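Side-chain contacts in uncharacterized ABC transporter solute-binding protein yclQ (Bacillus subtilis subsp. subtilis str. 168, PDB 3GFV), which captures petrobactin, with or without iron, and its precursor 3,4-dihydroxybenzoic acid, serving the YclNOPQ ABC transporter in the uptake of ferric petrobactin: residues 232-237 against 272-277; 176-179 against 184-187; 188-191 against 197-200; 267-272 against 288-293; 207-210 against 215-218. All blocks are in the same frame, centred on the assembly; numbering follows the deposited sequence.

Along the chain, contacts 2, 3 and 5 come one after another, followed by contacts 1 and 4, whose segments alternate and share Ala-272. Contacts 1, 2, 4 and 5 reach one mixed sheet: strand 173-180 pairs with both 183-187 and 230-235, which carry it outward to 216-218 and to 266-268. Contact 3 follows strand 183-187 and meets contact 4 where Phe-200 packs on Ile-288 and Val-291. Centres of contacts 2 and 5 lie about 8 Å apart, of 4 and 5 about 21 Å. Contacts 1, 4 and 5 join helices or a loop to this sheet, contact 2 lies within it, and contact 3 closes the turn after it, probably in one lobe of the periplasmic binding protein fold.

Contact 1: 232-237 against 272-277; sequences FVIDRG and ATWYLS
Arg-236 sets its CG over one face of the Tyr-275 ring, near the CZ end, and bonds to the hydroxyl. CG is 4.0 Å from the ring centroid in a CH-pi contact, offset toward the rim, and Arg-236 NE donates to Tyr-275 OH at 2.8 Å with an N-H...O angle of 151°. The hydroxyl sits at the edge of the guanidinium, tilted a little from its plane, while guanidinium and ring planes stand 85° apart. The chain of Arg-236, extended from CG to NE, carries NE past the rim to the oxygen. Beside this pair, Ile-234 CD1 touches Trp-274 CE3 at 4.0 Å, the two side chains crossing at about a right angle. A second shell fixes both partners: Arg-236 NH1 bonds to Asn-180 OD1, and Arg-104 makes a cation-pi contact with Tyr-275. A phosphate ion, probably from the crystallisation liquor, lies about 3 Å from the Tyr-275 side chain. Strand 230-235 running into helix 236-240 belongs to the alpha-beta-sandwich of a periplasmic binding protein, and the basic, aromatic cluster at this strand end is consistent with a pocket for an anionic ligand.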
# COMPACT_ATOMS: atom_id res chain seq x y z
N PHE A 232 -5.15 3.93 -14.89
CA PHE A 232 -5.02 3.02 -13.76
C PHE A 232 -6.20 3.23 -12.84
O PHE A 232 -6.41 4.35 -12.36
CB PHE A 232 -3.71 3.31 -13.03
CG PHE A 232 -2.49 3.04 -13.86
CD1 PHE A 232 -1.89 1.79 -13.84
CD2 PHE A 232 -1.95 4.04 -14.66
CE1 PHE A 232 -0.74 1.53 -14.60
CE2 PHE A 232 -0.80 3.79 -15.43
CZ PHE A 232 -0.21 2.53 -15.42
N VAL A 233 -6.96 2.17 -12.58
CA VAL A 233 -8.18 2.32 -11.79
C VAL A 233 -8.15 1.49 -10.51
O VAL A 233 -7.84 0.29 -10.55
CB VAL A 233 -9.40 1.88 -12.59
CG1 VAL A 233 -10.66 2.09 -11.78
CG2 VAL A 233 -9.48 2.68 -13.89
N ILE A 234 -8.50 2.14 -9.40
CA ILE A 234 -8.68 1.45 -8.11
C ILE A 234 -10.11 1.68 -7.71
O ILE A 234 -10.63 2.78 -7.87
CB ILE A 234 -7.74 2.05 -7.05
CG1 ILE A 234 -6.29 1.72 -7.41
CG2 ILE A 234 -8.04 1.50 -5.65
CD1 ILE A 234 -5.32 2.69 -6.82
N ASP A 235 -10.78 0.63 -7.24
CA ASP A 235 -12.17 0.77 -6.83
C ASP A 235 -12.29 0.65 -5.31
O ASP A 235 -12.15 -0.44 -4.75
CB ASP A 235 -13.02 -0.28 -7.50
CG ASP A 235 -14.51 0.04 -7.40
OD1 ASP A 235 -14.98 0.30 -6.28
OD2 ASP A 235 -15.16 0.11 -8.45
N ARG A 236 -12.55 1.78 -4.65
CA ARG A 236 -12.61 1.78 -3.18
C ARG A 236 -13.75 0.90 -2.69
O ARG A 236 -13.63 0.20 -1.67
CB ARG A 236 -12.79 3.19 -2.64
CG ARG A 236 -12.85 3.27 -1.11
CD ARG A 236 -13.05 4.68 -0.61
NE ARG A 236 -13.17 4.72 0.85
CZ ARG A 236 -14.32 4.59 1.51
NH1 ARG A 236 -15.46 4.43 0.85
NH2 ARG A 236 -14.33 4.63 2.85
N GLY A 237 -14.87 0.92 -3.41
CA GLY A 237 -16.02 0.10 -3.05
C GLY A 237 -15.61 -1.37 -3.05
O GLY A 237 -15.85 -2.09 -2.08
N ALA A 272 -8.29 -4.08 -3.39
CA ALA A 272 -8.08 -4.41 -1.98
C ALA A 272 -6.61 -4.23 -1.55
O ALA A 272 -6.33 -3.63 -0.51
CB ALA A 272 -8.57 -5.84 -1.67
N THR A 273 -5.68 -4.73 -2.35
CA THR A 273 -4.27 -4.57 -2.03
C THR A 273 -3.84 -3.11 -2.08
O THR A 273 -3.17 -2.61 -1.18
CB THR A 273 -3.41 -5.43 -2.96
OG1 THR A 273 -3.70 -6.81 -2.71
CG2 THR A 273 -1.91 -5.18 -2.73
N TRP A 274 -4.26 -2.39 -3.14
CA TRP A 274 -3.84 -1.01 -3.31
C TRP A 274 -4.41 -0.05 -2.27
O TRP A 274 -3.73 0.88 -1.83
CB TRP A 274 -4.13 -0.52 -4.73
CG TRP A 274 -3.18 -1.05 -5.74
CD1 TRP A 274 -3.10 -2.34 -6.20
CD2 TRP A 274 -2.16 -0.32 -6.43
NE1 TRP A 274 -2.09 -2.45 -7.13
CE2 TRP A 274 -1.48 -1.23 -7.26
CE3 TRP A 274 -1.74 1.02 -6.39
CZ2 TRP A 274 -0.41 -0.84 -8.09
CZ3 TRP A 274 -0.68 1.41 -7.21
CH2 TRP A 274 -0.03 0.48 -8.05
N TYR A 275 -5.66 -0.31 -1.86
CA TYR A 275 -6.34 0.56 -0.91
C TYR A 275 -6.08 0.18 0.56
O TYR A 275 -5.87 1.06 1.40
CB TYR A 275 -7.84 0.56 -1.20
CG TYR A 275 -8.60 1.52 -0.33
CD1 TYR A 275 -8.48 2.89 -0.51
CD2 TYR A 275 -9.43 1.05 0.68
CE1 TYR A 275 -9.19 3.78 0.29
CE2 TYR A 275 -10.14 1.94 1.48
CZ TYR A 275 -10.01 3.30 1.28
OH TYR A 275 -10.71 4.19 2.08
N LEU A 276 -6.05 -1.11 0.87
CA LEU A 276 -5.93 -1.54 2.27
C LEU A 276 -4.49 -1.83 2.64
O LEU A 276 -4.15 -1.89 3.82
CB LEU A 276 -6.71 -2.82 2.50
CG LEU A 276 -8.20 -2.70 2.18
CD1 LEU A 276 -8.87 -4.07 2.27
CD2 LEU A 276 -8.89 -1.67 3.07
N SER A 277 -3.65 -2.04 1.64
CA SER A 277 -2.29 -2.49 1.94
C SER A 277 -1.25 -1.64 1.21
O SER A 277 -1.43 -0.44 1.04
CB SER A 277 -2.12 -3.97 1.62
OG SER A 277 -0.86 -4.46 2.12

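Contact 2: 176-179 against 184-187; sequences VIMA and ISAF
Met-178, a selenomethionine, and Ser-185 exchange reciprocal backbone bonds, Met-178 N to Ser-185 O at 2.9 Å and Ser-185 N to Met-178 O at 2.9 Å, and Phe-187 N reaches Val-176 O at 3.0 Å. Ile-177 and Ala-186 form the non-hydrogen-bonded pair between these bonds, and Ala-179 with Ile-184 forms another beyond Met-178. Beyond Phe-187 N the strands part, and a water takes over, accepting from Val-176 N and donating to Phe-187 O at 2.6 Å. A second water donates to Met-178 O and sits 2.8 Å from Ser-185 OG, a buried hydroxyl that also has His-214 O as a partner.

Apolar packing divides between the two faces. On one, the CG2 branch of Ile-184 lies against Ile-177 CB at 3.7 Å, with Ile-177 CG2 and CD1 also close, and helix 220-226 covers this face through Ile-223. On the other, CG of Phe-187 is anti to its own carbonyl carbon (chi1 -70°), and the ring reaches back along the neighbouring strand to bring CE2 within 3.7 Å of Met-178 CB. Tyr-193 meets that ring edge-to-face. Strand 173-180 is parallel to 203-204 and 230-235, while 183-187 runs antiparallel to it and to 216-218, making the sheet mixed. The register of antiparallel pairs between strands consecutive in the chain is that of a beta hairpin, here buried on both faces.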
# COMPACT_ATOMS: atom_id res chain seq x y z
N VAL A 176 -4.08 8.11 -12.85
CA VAL A 176 -4.53 7.19 -11.80
C VAL A 176 -5.80 7.71 -11.15
O VAL A 176 -5.83 8.85 -10.66
CB VAL A 176 -3.45 7.04 -10.70
CG1 VAL A 176 -3.89 6.01 -9.64
CG2 VAL A 176 -2.10 6.63 -11.32
N ILE A 177 -6.85 6.89 -11.14
CA ILE A 177 -8.13 7.31 -10.53
C ILE A 177 -8.63 6.26 -9.56
O ILE A 177 -8.35 5.08 -9.72
CB ILE A 177 -9.25 7.59 -11.54
CG1 ILE A 177 -9.54 6.36 -12.42
CG2 ILE A 177 -8.93 8.86 -12.37
CD1 ILE A 177 -10.76 6.49 -13.30
N MSE A 178 -9.41 6.71 -8.58
CA MSE A 178 -10.12 5.78 -7.71
C MSE A 178 -11.61 6.06 -7.83
O MSE A 178 -12.05 7.23 -7.83
CB MSE A 178 -9.63 5.90 -6.26
CG MSE A 178 -10.37 4.97 -5.32
SE MSE A 178 -9.54 5.07 -3.53
CE MSE A 178 -10.30 6.75 -3.04
N ALA A 179 -12.38 5.00 -8.02
CA ALA A 179 -13.83 5.08 -8.08
C ALA A 179 -14.43 4.71 -6.73
O ALA A 179 -13.99 3.77 -6.09
CB ALA A 179 -14.36 4.14 -9.15
N ILE A 184 -15.37 9.88 -8.75
CA ILE A 184 -13.99 9.61 -9.17
C ILE A 184 -13.04 10.59 -8.50
O ILE A 184 -13.37 11.77 -8.36
CB ILE A 184 -13.86 9.84 -10.68
CG1 ILE A 184 -14.93 9.07 -11.44
CG2 ILE A 184 -12.47 9.47 -11.17
CD1 ILE A 184 -15.18 9.61 -12.84
N SER A 185 -11.87 10.13 -8.08
CA SER A 185 -10.85 11.05 -7.63
C SER A 185 -9.52 10.71 -8.30
O SER A 185 -9.28 9.56 -8.62
CB SER A 185 -10.73 11.05 -6.11
OG SER A 185 -10.53 9.73 -5.66
N ALA A 186 -8.70 11.73 -8.51
CA ALA A 186 -7.45 11.59 -9.25
C ALA A 186 -6.25 11.68 -8.33
O ALA A 186 -6.29 12.42 -7.35
CB ALA A 186 -7.35 12.68 -10.35
N PHE A 187 -5.19 10.97 -8.70
CA PHE A 187 -3.99 10.87 -7.91
C PHE A 187 -2.79 11.09 -8.82
O PHE A 187 -2.64 10.41 -9.85
CB PHE A 187 -3.92 9.47 -7.31
CG PHE A 187 -4.94 9.23 -6.25
CD1 PHE A 187 -4.63 9.48 -4.91
CD2 PHE A 187 -6.21 8.76 -6.58
CE1 PHE A 187 -5.58 9.26 -3.92
CE2 PHE A 187 -7.16 8.53 -5.59
CZ PHE A 187 -6.85 8.78 -4.26
O HOH W 1 -2.21 10.39 -12.39
O HOH W 2 -12.88 8.31 -5.40

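Contact 3: 188-191 against 197-200; sequences GPKS and HDVF
Asp-198 grips the turn at Lys-190 through a main-chain bond: Lys-190 N donates to Asp-198 OD2 at 2.7 Å with an N-H...O angle of 155°. OD2 accepts through its syn lone pair, on the side of OD1. A second, looser tie comes from the lysine side chain. Although Lys-190 sets out away from the helix, bends at chi2 and chi4 fold its chain back, and NZ ends 3.7 Å from Asp-198 OD1, a long salt bridge at the surface. One carboxylate thus faces both the backbone N-H and the ammonium of the same residue.

The turn that supplies the N-H has its own bonds. Gly-188 to Ser-191 is a type II beta turn closed by Ser-191 N on Gly-188 O at 3.1 Å, and Ser-191 OG adds a shorter bond of 2.7 Å to Gly-188 O, approaching in the carbonyl plane on a lone pair. Lys-190, with a positive phi of 75°, occupies the third position of the turn, whose N-H is presented outward to the aspartate.

Packing surrounds these bonds. Pro-189 CB lies against Asp-198 OD1 at 3.3 Å, while His-197 turns CD2 toward the peptide joining Gly-188 and Pro-189, 4.0 Å from Gly-188 C. His-197 ND1 is bonded to Val-202 O, which fixes the rotation of the ring.

Pro-204 of strand 203-204 packs on both Pro-189 and His-197. Further along, Val-199 meets helix 128-142, and Phe-200 is wedged between helices 146-170 and 281-296.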
# COMPACT_ATOMS: atom_id res chain seq x y z
N GLY A 188 -1.95 12.04 -8.44
CA GLY A 188 -0.76 12.34 -9.20
C GLY A 188 0.48 12.13 -8.36
O GLY A 188 0.43 11.46 -7.31
N PRO A 189 1.60 12.70 -8.80
CA PRO A 189 2.86 12.57 -8.06
C PRO A 189 2.71 12.93 -6.58
O PRO A 189 2.01 13.89 -6.25
CB PRO A 189 3.79 13.56 -8.77
CG PRO A 189 3.28 13.60 -10.18
CD PRO A 189 1.75 13.55 -10.00
N LYS A 190 3.34 12.14 -5.71
CA LYS A 190 3.42 12.41 -4.27
C LYS A 190 2.11 12.12 -3.54
O LYS A 190 2.03 12.24 -2.32
CB LYS A 190 3.86 13.85 -3.99
CG LYS A 190 5.10 14.28 -4.75
CD LYS A 190 6.37 13.80 -4.08
CE LYS A 190 7.61 14.31 -4.80
NZ LYS A 190 7.85 13.63 -6.12
N SER A 191 1.08 11.71 -4.28
CA SER A 191 -0.19 11.35 -3.66
C SER A 191 -0.14 9.91 -3.14
O SER A 191 0.87 9.20 -3.27
CB SER A 191 -1.36 11.51 -4.64
OG SER A 191 -1.36 10.45 -5.59
N HIS A 197 3.82 7.05 -10.76
CA HIS A 197 4.67 8.06 -11.41
C HIS A 197 6.04 8.23 -10.76
O HIS A 197 7.07 8.29 -11.46
CB HIS A 197 3.96 9.41 -11.41
CG HIS A 197 2.57 9.34 -11.94
ND1 HIS A 197 2.29 9.02 -13.26
CD2 HIS A 197 1.37 9.56 -11.35
CE1 HIS A 197 0.98 9.04 -13.44
NE2 HIS A 197 0.40 9.37 -12.29
N ASP A 198 6.06 8.31 -9.42
CA ASP A 198 7.27 8.70 -8.71
C ASP A 198 8.31 7.59 -8.69
O ASP A 198 9.51 7.85 -8.64
CB ASP A 198 6.93 9.09 -7.27
CG ASP A 198 5.93 10.23 -7.19
OD1 ASP A 198 5.97 11.12 -8.08
OD2 ASP A 198 5.11 10.23 -6.27
N VAL A 199 7.84 6.35 -8.72
CA VAL A 199 8.72 5.20 -8.54
C VAL A 199 8.78 4.39 -9.83
O VAL A 199 9.86 4.08 -10.31
CB VAL A 199 8.23 4.32 -7.39
CG1 VAL A 199 9.11 3.10 -7.22
CG2 VAL A 199 8.23 5.13 -6.09
N PHE A 200 7.61 4.10 -10.41
CA PHE A 200 7.53 3.23 -11.57
C PHE A 200 7.77 3.97 -12.88
O PHE A 200 7.86 3.34 -13.94
CB PHE A 200 6.18 2.50 -11.66
CG PHE A 200 5.86 1.66 -10.45
CD1 PHE A 200 6.86 1.26 -9.59
CD2 PHE A 200 4.54 1.27 -10.20
CE1 PHE A 200 6.55 0.50 -8.47
CE2 PHE A 200 4.21 0.49 -9.08
CZ PHE A 200 5.22 0.11 -8.21

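Contact 4: 267-272 against 288-293; sequences IYLDSA and IKEVKD
Glu-290 receives the backbone of Asp-270 at a strand-to-helix junction of the periplasmic binding protein fold, where strand 266-268 runs into helix 271-276 and helix 281-296 packs across it. Asp-270 N donates to Glu-290 OE1 at 2.8 Å, with an N-H...O angle of 149°, on the syn lone pair.

The tight part of the contact lies on the sheet side. Leu-269 and Glu-290 pass each other at a slant, Leu-269 CD2 resting 3.9 Å from Glu-290 CB, and CD2 is just as near to OE1. With CG anti to its own carbonyl carbon (chi1 -65°) and the chain extended beyond CG, Glu-290 stretches past this methyl to the peptide. Ile-267 CG2 approaches the helix backbone more distantly, 4.2 Å from Glu-290 O, and the buried Val-291 packs on Phe-232 of the neighbouring strand.

Both oxygens of the carboxylate are held. OE2 accepts from Trp-274 NE1 and from Gln-286 NE2, and the same amide nitrogen serves Asp-270 OD2, which lies 4.9 Å from Glu-290 OE2. The shared donor probably eases the repulsion between two like charges. Asp-270 is itself the N-cap residue of helix 271-276, and its OD2 also bonds to Thr-273 OG1.

The looser side begins at Tyr-268, which is exposed, directs its CB away from helix 281-296 and packs on helix 246-250 instead. Between the two sides, one water donates to both Tyr-268 O and Glu-290 OE1, 2.8 Å from each oxygen.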
# COMPACT_ATOMS: atom_id res chain seq x y z
N ILE A 267 -6.13 -0.23 -16.85
CA ILE A 267 -5.48 -1.22 -15.99
C ILE A 267 -6.24 -1.27 -14.67
O ILE A 267 -6.26 -0.29 -13.92
CB ILE A 267 -4.02 -0.83 -15.81
CG1 ILE A 267 -3.35 -0.84 -17.20
CG2 ILE A 267 -3.30 -1.74 -14.77
CD1 ILE A 267 -2.00 -0.14 -17.24
N TYR A 268 -6.90 -2.40 -14.44
CA TYR A 268 -7.70 -2.57 -13.23
C TYR A 268 -6.80 -3.15 -12.14
O TYR A 268 -6.49 -4.34 -12.14
CB TYR A 268 -8.89 -3.49 -13.49
CG TYR A 268 -9.80 -2.95 -14.57
CD1 TYR A 268 -10.81 -2.06 -14.25
CD2 TYR A 268 -9.60 -3.28 -15.90
CE1 TYR A 268 -11.64 -1.54 -15.24
CE2 TYR A 268 -10.42 -2.76 -16.89
CZ TYR A 268 -11.44 -1.90 -16.55
OH TYR A 268 -12.26 -1.38 -17.53
N LEU A 269 -6.39 -2.29 -11.23
CA LEU A 269 -5.47 -2.69 -10.17
C LEU A 269 -6.24 -3.51 -9.14
O LEU A 269 -7.46 -3.45 -9.07
CB LEU A 269 -4.81 -1.45 -9.54
CG LEU A 269 -3.88 -0.68 -10.50
CD1 LEU A 269 -3.39 0.65 -9.90
CD2 LEU A 269 -2.70 -1.54 -11.02
N ASP A 270 -5.51 -4.32 -8.36
CA ASP A 270 -6.12 -5.11 -7.29
C ASP A 270 -6.52 -4.17 -6.17
O ASP A 270 -5.71 -3.85 -5.30
CB ASP A 270 -5.08 -6.15 -6.84
CG ASP A 270 -5.48 -6.91 -5.58
OD1 ASP A 270 -6.59 -6.74 -5.05
OD2 ASP A 270 -4.63 -7.69 -5.11
N SER A 271 -7.78 -3.73 -6.17
CA SER A 271 -8.19 -2.61 -5.33
C SER A 271 -7.96 -2.87 -3.85
O SER A 271 -7.49 -1.99 -3.12
CB SER A 271 -9.65 -2.26 -5.58
OG SER A 271 -9.86 -1.93 -6.96
N ALA A 272 -8.29 -4.08 -3.39
CA ALA A 272 -8.08 -4.41 -1.98
C ALA A 272 -6.61 -4.23 -1.55
O ALA A 272 -6.33 -3.63 -0.51
CB ALA A 272 -8.57 -5.84 -1.67
N ILE A 288 4.29 -3.75 -8.59
CA ILE A 288 5.17 -3.56 -9.75
C ILE A 288 4.68 -4.41 -10.92
O ILE A 288 4.53 -3.92 -12.05
CB ILE A 288 6.62 -3.91 -9.41
CG1 ILE A 288 7.16 -2.93 -8.36
CG2 ILE A 288 7.52 -3.91 -10.69
CD1 ILE A 288 8.41 -3.47 -7.64
N LYS A 289 4.40 -5.68 -10.65
CA LYS A 289 4.01 -6.61 -11.71
C LYS A 289 2.69 -6.22 -12.37
O LYS A 289 2.53 -6.35 -13.58
CB LYS A 289 3.93 -8.04 -11.17
CG LYS A 289 3.38 -9.04 -12.19
CD LYS A 289 3.17 -10.43 -11.59
CE LYS A 289 2.34 -11.32 -12.52
NZ LYS A 289 2.90 -11.37 -13.90
N GLU A 290 1.73 -5.74 -11.57
CA GLU A 290 0.48 -5.28 -12.16
C GLU A 290 0.71 -4.13 -13.14
O GLU A 290 0.10 -4.08 -14.21
CB GLU A 290 -0.52 -4.81 -11.09
CG GLU A 290 -1.00 -5.90 -10.15
CD GLU A 290 -1.97 -5.31 -9.13
OE1 GLU A 290 -3.11 -5.07 -9.50
OE2 GLU A 290 -1.58 -5.08 -7.97
N VAL A 291 1.56 -3.18 -12.75
CA VAL A 291 1.83 -2.02 -13.60
C VAL A 291 2.60 -2.44 -14.86
O VAL A 291 2.25 -2.04 -15.99
CB VAL A 291 2.56 -0.89 -12.81
CG1 VAL A 291 2.97 0.26 -13.72
CG2 VAL A 291 1.63 -0.34 -11.70
N LYS A 292 3.61 -3.27 -14.67
CA LYS A 292 4.45 -3.76 -15.77
C LYS A 292 3.58 -4.52 -16.76
O LYS A 292 3.66 -4.29 -17.97
CB LYS A 292 5.56 -4.67 -15.22
CG LYS A 292 6.44 -5.35 -16.30
CD LYS A 292 7.36 -6.39 -15.65
CE LYS A 292 7.93 -7.40 -16.65
NZ LYS A 292 8.79 -6.72 -17.65
N ASP A 293 2.75 -5.43 -16.25
CA ASP A 293 1.81 -6.17 -17.11
C ASP A 293 0.88 -5.25 -17.89
O ASP A 293 0.64 -5.47 -19.07
CB ASP A 293 0.98 -7.16 -16.28
CG ASP A 293 1.76 -8.39 -15.89
OD1 ASP A 293 2.94 -8.53 -16.33
OD2 ASP A 293 1.21 -9.22 -15.14
O HOH W 3 -3.92 -5.53 -12.14

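Contact 5: 207-210 against 215-218; sequences QNIK and GQSV
Gln-216 reaches across to the backbone of Lys-210 with a fully stretched side chain. Its CG stands anti to its own backbone N (chi1 179°), the chain continues straight to the amide carbon, and OE1 arrives at Lys-210 N, 2.9 Å away. The bond is well aligned: the N-H...O angle is 160°, and the donor lies nearly along the C=O axis. The side-chain carbonyl thus accepts from an N-H of the loop.

Around OE1 the fit is made by aliphatic groups. Ile-209 CG2 lies 3.8 Å from Gln-216 OE1 and 4.0 Å from Gln-216 CB, so this one methyl touches the glutamine at CB and again at OE1 while the two side chains slant across each other. Ile-209 CA is 3.5 Å from OE1, and Lys-210 CB, at 3.7 Å from OE1, closes in from the next residue. Beyond CB the lysine turns elsewhere: its extended chain, bent near the end at chi4, carries the ammonium away from Gln-216 into an exposed position. The buried Ile-209 also packs on Ala-186 of strand 183-187, to which Gln-216 is joined by backbone bonds.

Side-chain closure of this kind pins the loop after strand 203-204 to strand 216-218, the short antiparallel neighbour of 183-187 that extends the mixed sheet beyond its hairpin.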
# COMPACT_ATOMS: atom_id res chain seq x y z
N GLN A 207 0.34 16.69 -14.49
CA GLN A 207 1.37 16.94 -13.48
C GLN A 207 0.83 17.68 -12.26
O GLN A 207 1.45 17.67 -11.20
CB GLN A 207 2.49 17.79 -14.08
CG GLN A 207 3.30 17.10 -15.15
CD GLN A 207 4.36 16.18 -14.56
OE1 GLN A 207 4.40 15.96 -13.35
NE2 GLN A 207 5.22 15.65 -15.42
N ASN A 208 -0.32 18.32 -12.43
CA ASN A 208 -0.79 19.31 -11.47
C ASN A 208 -1.89 18.86 -10.51
O ASN A 208 -2.49 19.68 -9.82
CB ASN A 208 -1.22 20.58 -12.20
CG ASN A 208 -0.09 21.18 -13.01
OD1 ASN A 208 -0.25 21.51 -14.18
ND2 ASN A 208 1.08 21.30 -12.38
N ILE A 209 -2.15 17.56 -10.48
CA ILE A 209 -3.10 17.02 -9.51
C ILE A 209 -2.57 17.28 -8.10
O ILE A 209 -1.44 16.92 -7.77
CB ILE A 209 -3.27 15.51 -9.71
CG1 ILE A 209 -3.81 15.23 -11.13
CG2 ILE A 209 -4.20 14.94 -8.65
CD1 ILE A 209 -3.71 13.77 -11.56
N LYS A 210 -3.40 17.92 -7.28
CA LYS A 210 -3.06 18.20 -5.88
C LYS A 210 -2.96 16.89 -5.09
O LYS A 210 -3.92 16.12 -5.04
CB LYS A 210 -4.15 19.08 -5.28
CG LYS A 210 -3.92 19.49 -3.83
CD LYS A 210 -5.25 19.90 -3.19
CE LYS A 210 -5.08 20.52 -1.81
NZ LYS A 210 -5.08 22.02 -1.86
N GLY A 215 -7.49 11.84 -2.71
CA GLY A 215 -7.43 12.20 -4.11
C GLY A 215 -8.18 13.48 -4.42
O GLY A 215 -8.94 14.01 -3.60
N GLN A 216 -7.98 13.97 -5.64
CA GLN A 216 -8.64 15.19 -6.09
C GLN A 216 -9.95 14.84 -6.79
O GLN A 216 -9.96 14.12 -7.77
CB GLN A 216 -7.72 15.96 -7.03
CG GLN A 216 -8.28 17.24 -7.60
CD GLN A 216 -7.31 17.87 -8.59
OE1 GLN A 216 -6.16 18.15 -8.24
NE2 GLN A 216 -7.76 18.08 -9.83
N SER A 217 -11.05 15.35 -6.26
CA SER A 217 -12.34 15.05 -6.84
C SER A 217 -12.39 15.58 -8.28
O SER A 217 -12.03 16.73 -8.54
CB SER A 217 -13.44 15.67 -5.96
OG SER A 217 -14.70 15.55 -6.58
N VAL A 218 -12.77 14.71 -9.23
CA VAL A 218 -12.85 15.09 -10.64
C VAL A 218 -14.08 14.50 -11.32
O VAL A 218 -14.66 13.54 -10.83
CB VAL A 218 -11.60 14.67 -11.44
CG1 VAL A 218 -10.34 15.39 -10.96
CG2 VAL A 218 -11.41 13.15 -11.40